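Local structure of beta-lactamase (Klebsiella pneumoniae 700603, 6XJ3) at residues Lys23-Val28 against Met38-Pro43; Phe74-Trp79 against Asp92-Ser97. The protein probably hydrolyses beta-lactam antibiotics, oxacillin among them, to substituted beta-amino acids, as a class D beta-lactamase. All blocks are in the same frame, centred on the assembly; numbering follows the deposited sequence.

Interaction 1: Lys23-Val28 against Met38-Pro43; sequences KGTIVV and MLVFDP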
ATOM      1  N   LYS A  23     -13.486 -11.966   5.782  1.00 28.62           N
ATOM      2  CA  LYS A  23     -13.257 -11.479   7.133  1.00 32.01           C
ATOM      3  C   LYS A  23     -12.072 -10.528   7.072  1.00 30.49           C
ATOM      4  O   LYS A  23     -10.992 -10.909   6.607  1.00 28.50           O
ATOM      5  CB  LYS A  23     -12.983 -12.630   8.105  1.00 34.18           C
ATOM      6  CG  LYS A  23     -14.076 -13.706   8.157  1.00 44.85           C
ATOM      7  CD  LYS A  23     -15.291 -13.295   9.002  1.00 46.89           C
ATOM      8  CE  LYS A  23     -14.959 -13.248  10.492  1.00 51.29           C
ATOM      9  NZ  LYS A  23     -16.166 -13.018  11.348  1.00 48.34           N
ATOM     10  N   GLY A  24     -12.277  -9.302   7.528  1.00 27.92           N
ATOM     11  CA  GLY A  24     -11.213  -8.326   7.491  1.00 23.99           C
ATOM     12  C   GLY A  24     -11.579  -7.061   8.228  1.00 25.52           C
ATOM     13  O   GLY A  24     -12.504  -7.038   9.042  1.00 22.74           O
ATOM     14  N   THR A  25     -10.816  -6.011   7.940  1.00 20.55           N
ATOM     15  CA  THR A  25     -10.995  -4.712   8.563  1.00 20.15           C
ATOM     16  C   THR A  25     -10.824  -3.642   7.500  1.00 19.33           C
ATOM     17  O   THR A  25     -10.204  -3.865   6.458  1.00 19.12           O
ATOM     18  CB  THR A  25      -9.991  -4.485   9.705  1.00 20.38           C
ATOM     19  OG1 THR A  25     -10.268  -3.239  10.352  1.00 24.83           O
ATOM     20  CG2 THR A  25      -8.562  -4.460   9.168  1.00 20.50           C
ATOM     21  N   ILE A  26     -11.382  -2.471   7.763  1.00 19.54           N
ATOM     22  CA  ILE A  26     -11.094  -1.332   6.904  1.00 17.89           C
ATOM     23  C   ILE A  26     -11.146  -0.073   7.752  1.00 18.33           C
ATOM     24  O   ILE A  26     -11.989   0.057   8.646  1.00 21.81           O
ATOM     25  CB  ILE A  26     -12.054  -1.284   5.691  1.00 17.46           C
ATOM     26  CG1 ILE A  26     -11.621  -0.210   4.684  1.00 16.81           C
ATOM     27  CG2 ILE A  26     -13.490  -1.083   6.133  1.00 20.25           C
ATOM     28  CD1 ILE A  26     -12.488  -0.174   3.426  1.00 15.79           C
ATOM     29  N   VAL A  27     -10.185   0.815   7.509  1.00 17.77           N
ATOM     30  CA  VAL A  27     -10.175   2.169   8.041  1.00 17.66           C
ATOM     31  C   VAL A  27     -10.358   3.121   6.867  1.00 21.00           C
ATOM     32  O   VAL A  27      -9.689   2.979   5.835  1.00 18.62           O
ATOM     33  CB  VAL A  27      -8.865   2.483   8.784  1.00 19.29           C
ATOM     34  CG1 VAL A  27      -8.898   3.900   9.324  1.00 24.73           C
ATOM     35  CG2 VAL A  27      -8.621   1.478   9.907  1.00 21.98           C
ATOM     36  N   VAL A  28     -11.255   4.088   7.022  1.00 16.70           N
ATOM     37  CA  VAL A  28     -11.527   5.085   5.993  1.00 20.51           C
ATOM     38  C   VAL A  28     -11.459   6.453   6.653  1.00 22.73           C
ATOM     39  O   VAL A  28     -12.199   6.717   7.610  1.00 21.74           O
ATOM     40  CB  VAL A  28     -12.899   4.866   5.335  1.00 16.28           C
ATOM     41  CG1 VAL A  28     -13.241   6.024   4.405  1.00 19.14           C
ATOM     42  CG2 VAL A  28     -12.934   3.529   4.596  1.00 17.60           C
ATOM     43  N   MET A  38     -13.314   9.387  11.600  1.00 31.23           N
ATOM     44  CA  MET A  38     -12.655   8.263  10.946  1.00 36.49           C
ATOM     45  C   MET A  38     -13.494   6.999  11.119  1.00 34.84           C
ATOM     46  O   MET A  38     -13.865   6.639  12.239  1.00 36.56           O
ATOM     47  CB  MET A  38     -11.250   8.058  11.512  1.00 40.77           C
ATOM     48  CG  MET A  38     -10.211   7.760  10.434  1.00 44.12           C
ATOM     49  SD  MET A  38      -8.484   7.810  10.968  1.00 48.52           S
ATOM     50  CE  MET A  38      -8.372   6.312  11.946  1.00 47.53           C
ATOM     51  N   LEU A  39     -13.802   6.336  10.003  1.00 28.63           N
ATOM     52  CA  LEU A  39     -14.709   5.195   9.976  1.00 27.14           C
ATOM     53  C   LEU A  39     -13.914   3.896   9.999  1.00 27.61           C
ATOM     54  O   LEU A  39     -12.890   3.771   9.323  1.00 24.10           O
ATOM     55  CB  LEU A  39     -15.607   5.248   8.735  1.00 26.28           C
ATOM     56  CG  LEU A  39     -16.400   6.546   8.532  1.00 26.54           C
ATOM     57  CD1 LEU A  39     -17.241   6.497   7.265  1.00 24.11           C
ATOM     58  CD2 LEU A  39     -17.281   6.838   9.750  1.00 32.00           C
ATOM     59  N   VAL A  40     -14.371   2.931  10.798  1.00 25.06           N
ATOM     60  CA  VAL A  40     -13.638   1.681  10.963  1.00 21.86           C
ATOM     61  C   VAL A  40     -14.619   0.522  11.072  1.00 25.68           C
ATOM     62  O   VAL A  40     -15.564   0.565  11.868  1.00 25.59           O
ATOM     63  CB  VAL A  40     -12.713   1.711  12.197  1.00 23.00           C
ATOM     64  CG1 VAL A  40     -11.949   0.418  12.297  1.00 25.54           C
ATOM     65  CG2 VAL A  40     -11.736   2.878  12.135  1.00 27.35           C
ATOM     66  N   PHE A  41     -14.390  -0.524  10.285  1.00 23.84           N
ATOM     67  CA  PHE A  41     -14.988  -1.823  10.556  1.00 25.83           C
ATOM     68  C   PHE A  41     -13.953  -2.700  11.246  1.00 27.05           C
ATOM     69  O   PHE A  41     -12.808  -2.790  10.788  1.00 24.34           O
ATOM     70  CB  PHE A  41     -15.503  -2.510   9.290  1.00 24.12           C
ATOM     71  CG  PHE A  41     -16.144  -3.836   9.572  1.00 28.71           C
ATOM     72  CD1 PHE A  41     -17.408  -3.897  10.139  1.00 27.95           C
ATOM     73  CD2 PHE A  41     -15.464  -5.017   9.327  1.00 26.56           C
ATOM     74  CE1 PHE A  41     -17.996  -5.113  10.435  1.00 27.53           C
ATOM     75  CE2 PHE A  41     -16.043  -6.235   9.617  1.00 28.67           C
ATOM     76  CZ  PHE A  41     -17.315  -6.283  10.171  1.00 27.43           C
ATOM     77  N   ASP A  42     -14.366  -3.342  12.351  1.00 23.47           N
ATOM     78  CA  ASP A  42     -13.536  -4.136  13.258  1.00 24.91           C
ATOM     79  C   ASP A  42     -12.393  -3.292  13.808  1.00 26.66           C
ATOM     80  O   ASP A  42     -11.240  -3.442  13.375  1.00 23.76           O
ATOM     81  CB  ASP A  42     -13.001  -5.394  12.571  1.00 24.01           C
ATOM     82  CG  ASP A  42     -12.496  -6.434  13.566  1.00 32.73           C
ATOM     83  OD1 ASP A  42     -11.998  -6.035  14.644  1.00 29.55           O
ATOM     84  OD2 ASP A  42     -12.594  -7.650  13.271  1.00 31.03           O
ATOM     85  N   PRO A  43     -12.669  -2.410  14.775  1.00 24.74           N
ATOM     86  CA  PRO A  43     -11.608  -1.525  15.287  1.00 26.45           C
ATOM     87  C   PRO A  43     -10.435  -2.254  15.912  1.00 25.64           C
ATOM     88  O   PRO A  43      -9.302  -1.769  15.796  1.00 25.15           O
ATOM     89  CB  PRO A  43     -12.339  -0.638  16.311  1.00 28.18           C
ATOM     90  CG  PRO A  43     -13.659  -1.313  16.564  1.00 33.65           C
ATOM     91  CD  PRO A  43     -13.996  -2.060  15.310  1.00 27.76           C
TER
HETATM   92  O   HOH W   1     -13.389  -8.772  11.148  1.00 29.91           O
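Phe41 O is gripped by two donors: the hydroxyl of Thr25, with OG1 2.6 Å from Phe41 O and nearly in line with the carbonyl bond, and the backbone N of Ile26, whose bond is long and weak. Thr25 suits this place because it joins a beta-branched side chain, at home in extended backbone, to a hydroxyl that can donate; OG1 anti to the backbone N (chi1 -176°) puts that hydroxyl beside Phe41 O. Farther along, Val28 and Leu39 form a hydrogen-bonded antiparallel pair, with Val28 N 2.8 Å from Leu39 O and Leu39 N 2.9 Å from Val28 O. Between these pairs, Val27 and Val40 form a non-hydrogen-bonded pair, with no backbone bonds to each other. Val27 CG2 lies 4.1 Å from Val40 CG2, the two side chains side by side and pointing the same way, and the bent tail of Met38 brings its CE to 3.6 Å from Val27 CG1. On the other face Ile26 CG2 meets Phe41 CB, while the edge of the Phe41 ring takes Gly24 O near its plane, Phe41 CD2 to Gly24 O 3.6 Å. A water bridges Gly24 O and Asp42 OD2; Asp42 OD1 caps Arg45 N at the start of helix 43-46. This hairpin lies in the mixed central sheet: strand 211-220 flanks 24-30, strand 8-9 flanks 39-41, helix 150-161 packs on Val27, and Phe17 of helix 14-19 stacks on Phe41.

Interaction 2: Phe74-Trp79 against Asp92-Ser97; sequences FQIFRW and DQDLRS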
ATOM      1  N   PHE A  74      12.735   6.890 -15.556  1.00 20.02           N
ATOM      2  CA  PHE A  74      13.177   6.464 -16.880  1.00 19.89           C
ATOM      3  C   PHE A  74      14.280   5.423 -16.837  1.00 26.02           C
ATOM      4  O   PHE A  74      14.559   4.797 -17.866  1.00 25.64           O
ATOM      5  CB  PHE A  74      13.632   7.669 -17.716  1.00 21.46           C
ATOM      6  CG  PHE A  74      12.516   8.622 -18.047  1.00 23.77           C
ATOM      7  CD1 PHE A  74      11.567   8.289 -18.994  1.00 21.01           C
ATOM      8  CD2 PHE A  74      12.411   9.840 -17.395  1.00 24.27           C
ATOM      9  CE1 PHE A  74      10.541   9.158 -19.302  1.00 22.62           C
ATOM     10  CE2 PHE A  74      11.381  10.719 -17.694  1.00 26.79           C
ATOM     11  CZ  PHE A  74      10.445  10.376 -18.650  1.00 26.78           C
ATOM     12  N   GLN A  75      14.892   5.201 -15.679  1.00 23.87           N
ATOM     13  CA  GLN A  75      15.896   4.154 -15.564  1.00 28.95           C
ATOM     14  C   GLN A  75      15.275   2.785 -15.824  1.00 29.66           C
ATOM     15  O   GLN A  75      14.230   2.441 -15.260  1.00 29.16           O
ATOM     16  CB  GLN A  75      16.541   4.188 -14.187  1.00 27.36           C
ATOM     17  CG  GLN A  75      17.452   3.002 -13.923  1.00 32.64           C
ATOM     18  CD  GLN A  75      18.190   3.142 -12.624  1.00 31.64           C
ATOM     19  OE1 GLN A  75      17.979   4.098 -11.879  1.00 34.75           O
ATOM     20  NE2 GLN A  75      19.059   2.189 -12.337  1.00 37.97           N
ATOM     21  N   ILE A  76      15.919   2.005 -16.684  1.00 27.63           N
ATOM     22  CA  ILE A  76      15.463   0.664 -17.016  1.00 30.06           C
ATOM     23  C   ILE A  76      16.289  -0.328 -16.218  1.00 33.42           C
ATOM     24  O   ILE A  76      17.522  -0.239 -16.191  1.00 29.81           O
ATOM     25  CB  ILE A  76      15.579   0.379 -18.521  1.00 32.23           C
ATOM     26  CG1 ILE A  76      14.764   1.391 -19.324  1.00 32.92           C
ATOM     27  CG2 ILE A  76      15.097  -1.035 -18.818  1.00 30.10           C
ATOM     28  CD1 ILE A  76      13.291   1.330 -19.028  1.00 33.92           C
ATOM     29  N   PHE A  77      15.618  -1.265 -15.562  1.00 27.65           N
ATOM     30  CA  PHE A  77      16.292  -2.326 -14.831  1.00 34.00           C
ATOM     31  C   PHE A  77      16.255  -3.568 -15.707  1.00 31.95           C
ATOM     32  O   PHE A  77      15.176  -4.076 -16.032  1.00 30.84           O
ATOM     33  CB  PHE A  77      15.638  -2.545 -13.470  1.00 32.65           C
ATOM     34  CG  PHE A  77      15.769  -1.359 -12.566  1.00 34.19           C
ATOM     35  CD1 PHE A  77      16.878  -1.214 -11.752  1.00 34.64           C
ATOM     36  CD2 PHE A  77      14.806  -0.366 -12.563  1.00 33.11           C
ATOM     37  CE1 PHE A  77      17.012  -0.110 -10.934  1.00 35.70           C
ATOM     38  CE2 PHE A  77      14.933   0.741 -11.746  1.00 36.16           C
ATOM     39  CZ  PHE A  77      16.039   0.871 -10.933  1.00 33.12           C
ATOM     40  N   ARG A  78      17.431  -4.020 -16.127  1.00 33.33           N
ATOM     41  CA  ARG A  78      17.508  -5.118 -17.076  1.00 38.24           C
ATOM     42  C   ARG A  78      17.185  -6.426 -16.376  1.00 35.88           C
ATOM     43  O   ARG A  78      17.701  -6.716 -15.292  1.00 33.01           O
ATOM     44  CB  ARG A  78      18.890  -5.180 -17.725  1.00 46.32           C
ATOM     45  CG  ARG A  78      18.861  -4.982 -19.244  1.00 57.28           C
ATOM     46  CD  ARG A  78      20.186  -5.372 -19.908  1.00 67.57           C
ATOM     47  NE  ARG A  78      20.457  -6.807 -19.814  1.00 80.07           N
ATOM     48  CZ  ARG A  78      20.270  -7.680 -20.803  1.00 81.53           C
ATOM     49  NH1 ARG A  78      19.813  -7.270 -21.982  1.00 73.29           N
ATOM     50  NH2 ARG A  78      20.546  -8.967 -20.614  1.00 75.42           N
ATOM     51  N   TRP A  79      16.306  -7.202 -16.999  1.00 31.68           N
ATOM     52  CA  TRP A  79      15.878  -8.484 -16.465  1.00 34.79           C
ATOM     53  C   TRP A  79      16.961  -9.530 -16.707  1.00 35.90           C
ATOM     54  O   TRP A  79      17.597  -9.546 -17.764  1.00 34.59           O
ATOM     55  CB  TRP A  79      14.557  -8.869 -17.131  1.00 29.65           C
ATOM     56  CG  TRP A  79      14.093 -10.266 -16.935  1.00 35.54           C
ATOM     57  CD1 TRP A  79      13.869 -10.909 -15.751  1.00 33.49           C
ATOM     58  CD2 TRP A  79      13.727 -11.179 -17.968  1.00 32.78           C
ATOM     59  NE1 TRP A  79      13.414 -12.184 -15.990  1.00 34.98           N
ATOM     60  CE2 TRP A  79      13.315 -12.371 -17.345  1.00 32.77           C
ATOM     61  CE3 TRP A  79      13.724 -11.109 -19.364  1.00 35.38           C
ATOM     62  CZ2 TRP A  79      12.907 -13.483 -18.070  1.00 35.63           C
ATOM     63  CZ3 TRP A  79      13.314 -12.207 -20.081  1.00 34.95           C
ATOM     64  CH2 TRP A  79      12.923 -13.385 -19.434  1.00 39.92           C
ATOM     65  N   ASP A  92      12.167  -6.522 -18.928  1.00 26.04           N
ATOM     66  CA  ASP A  92      12.790  -5.319 -18.398  1.00 28.18           C
ATOM     67  C   ASP A  92      11.749  -4.451 -17.696  1.00 23.20           C
ATOM     68  O   ASP A  92      10.568  -4.447 -18.052  1.00 27.74           O
ATOM     69  CB  ASP A  92      13.477  -4.543 -19.518  1.00 27.91           C
ATOM     70  CG  ASP A  92      14.814  -5.151 -19.916  1.00 33.50           C
ATOM     71  OD1 ASP A  92      15.256  -6.126 -19.267  1.00 35.04           O
ATOM     72  OD2 ASP A  92      15.426  -4.645 -20.876  1.00 31.69           O
ATOM     73  N   GLN A  93      12.190  -3.735 -16.666  1.00 22.79           N
ATOM     74  CA  GLN A  93      11.288  -2.992 -15.802  1.00 25.61           C
ATOM     75  C   GLN A  93      11.720  -1.536 -15.680  1.00 25.92           C
ATOM     76  O   GLN A  93      12.913  -1.221 -15.715  1.00 26.97           O
ATOM     77  CB  GLN A  93      11.245  -3.619 -14.409  1.00 21.97           C
ATOM     78  CG  GLN A  93      10.893  -5.075 -14.416  1.00 21.34           C
ATOM     79  CD  GLN A  93       9.415  -5.306 -14.485  1.00 22.63           C
ATOM     80  OE1 GLN A  93       8.635  -4.557 -13.900  1.00 23.44           O
ATOM     81  NE2 GLN A  93       9.011  -6.355 -15.192  1.00 27.15           N
ATOM     82  N   ASP A  94      10.734  -0.650 -15.543  1.00 27.42           N
ATOM     83  CA  ASP A  94      10.945   0.682 -14.989  1.00 24.86           C
ATOM     84  C   ASP A  94      10.118   0.796 -13.711  1.00 22.71           C
ATOM     85  O   ASP A  94       9.429  -0.147 -13.317  1.00 21.80           O
ATOM     86  CB  ASP A  94      10.628   1.788 -16.010  1.00 23.85           C
ATOM     87  CG  ASP A  94       9.257   1.643 -16.675  1.00 21.69           C
ATOM     88  OD1 ASP A  94       8.343   1.013 -16.103  1.00 21.97           O
ATOM     89  OD2 ASP A  94       9.100   2.187 -17.789  1.00 25.69           O
ATOM     90  N   LEU A  95      10.217   1.942 -13.029  1.00 22.77           N
ATOM     91  CA  LEU A  95       9.507   2.070 -11.757  1.00 19.97           C
ATOM     92  C   LEU A  95       8.014   1.855 -11.940  1.00 18.30           C
ATOM     93  O   LEU A  95       7.378   1.186 -11.121  1.00 20.02           O
ATOM     94  CB  LEU A  95       9.773   3.431 -11.108  1.00 21.33           C
ATOM     95  CG  LEU A  95      11.095   3.618 -10.347  1.00 21.74           C
ATOM     96  CD1 LEU A  95      11.209   5.042  -9.775  1.00 21.87           C
ATOM     97  CD2 LEU A  95      11.259   2.585  -9.242  1.00 26.71           C
ATOM     98  N   ARG A  96       7.431   2.395 -13.017  1.00 17.85           N
ATOM     99  CA  ARG A  96       5.985   2.234 -13.163  1.00 18.00           C
ATOM    100  C   ARG A  96       5.602   0.778 -13.409  1.00 20.38           C
ATOM    101  O   ARG A  96       4.649   0.281 -12.801  1.00 20.11           O
ATOM    102  CB  ARG A  96       5.418   3.113 -14.271  1.00 18.02           C
ATOM    103  CG  ARG A  96       3.898   3.136 -14.134  1.00 19.16           C
ATOM    104  CD  ARG A  96       3.216   4.238 -14.854  1.00 21.37           C
ATOM    105  NE  ARG A  96       3.626   5.566 -14.426  1.00 23.14           N
ATOM    106  CZ  ARG A  96       2.988   6.289 -13.506  1.00 17.65           C
ATOM    107  NH1 ARG A  96       3.429   7.501 -13.212  1.00 22.06           N
ATOM    108  NH2 ARG A  96       1.924   5.801 -12.884  1.00 18.96           N
ATOM    109  N   SER A  97       6.326   0.070 -14.284  1.00 19.91           N
ATOM    110  CA  SER A  97       5.999  -1.340 -14.501  1.00 20.73           C
ATOM    111  C   SER A  97       6.195  -2.155 -13.228  1.00 20.74           C
ATOM    112  O   SER A  97       5.398  -3.055 -12.927  1.00 16.87           O
ATOM    113  CB  SER A  97       6.833  -1.930 -15.638  1.00 16.71           C
ATOM    114  OG  SER A  97       8.152  -2.227 -15.223  1.00 23.63           O
TER
HETATM  115  O   HOH W   2      12.566   3.590 -13.402  1.00 22.02           O
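Ile76 lies over the start of 92-97, and the two branches of isoleucine reach different residues: CG2 comes 3.9 Å from Asp92 CB, CD1 4.1 Å from Asp94 CB. The Ile76 chain crosses Asp92 at about a right angle but lies alongside Asp94. Next along the chain, Phe77 and Gln93 make a single antiparallel bridge: Phe77 N lies 2.7 Å from Gln93 O in an almost straight bond (176°), and Gln93 N returns a bond to Phe77 O. The Phe77 ring turns inward, with Gln93 O near its plane at the edge, Gln75 CG over one face, and Phe110 of helix 104-113 meeting it edge-to-face. Asp92 continues the pairing with its side chain: CG is opposite the carbonyl carbon (chi1 -78°), and Asp92 OD1 accepts from Trp79 N at 2.7 Å. A short acid suits the place, since its carboxylate can accept from a backbone N-H beyond the single bridge. Water joins Gln75 O to Leu95 N at the helix start. Asp94 OD1 accepts from Ser97 N at 2.9 Å, and Asp94 N donates to Ser97 OG at 3.0 Å. This reciprocal pair is a capping box, the classic N-terminal signature of an alpha-helix, here opening helix 95-101 against a surface loop.

Following the chain from the N terminus, interaction 1 comes first: strand 24-30 turns back through a short connection, which carries the calcium-binding residues Glu31 and Gln33, and strand 39-41 closes the hairpin. The chain then runs through helix 43-46; Ser54, the predicted acyl-ester nucleophile, comes just before helix 57-67. Interaction 2 opens later and closes a loop of 12 residues without helix or strand, bringing 92-97, with the start of helix 95-101, back beside 74-79. The two loops lie in series, neither nested nor crossed. Their centres are 35 Å apart on opposite sides of the chain's centre: interaction 1 joins two neighbouring strands toward the 8-9 end of the sheet, and interaction 2 joins a loop to the start of helix 95-101.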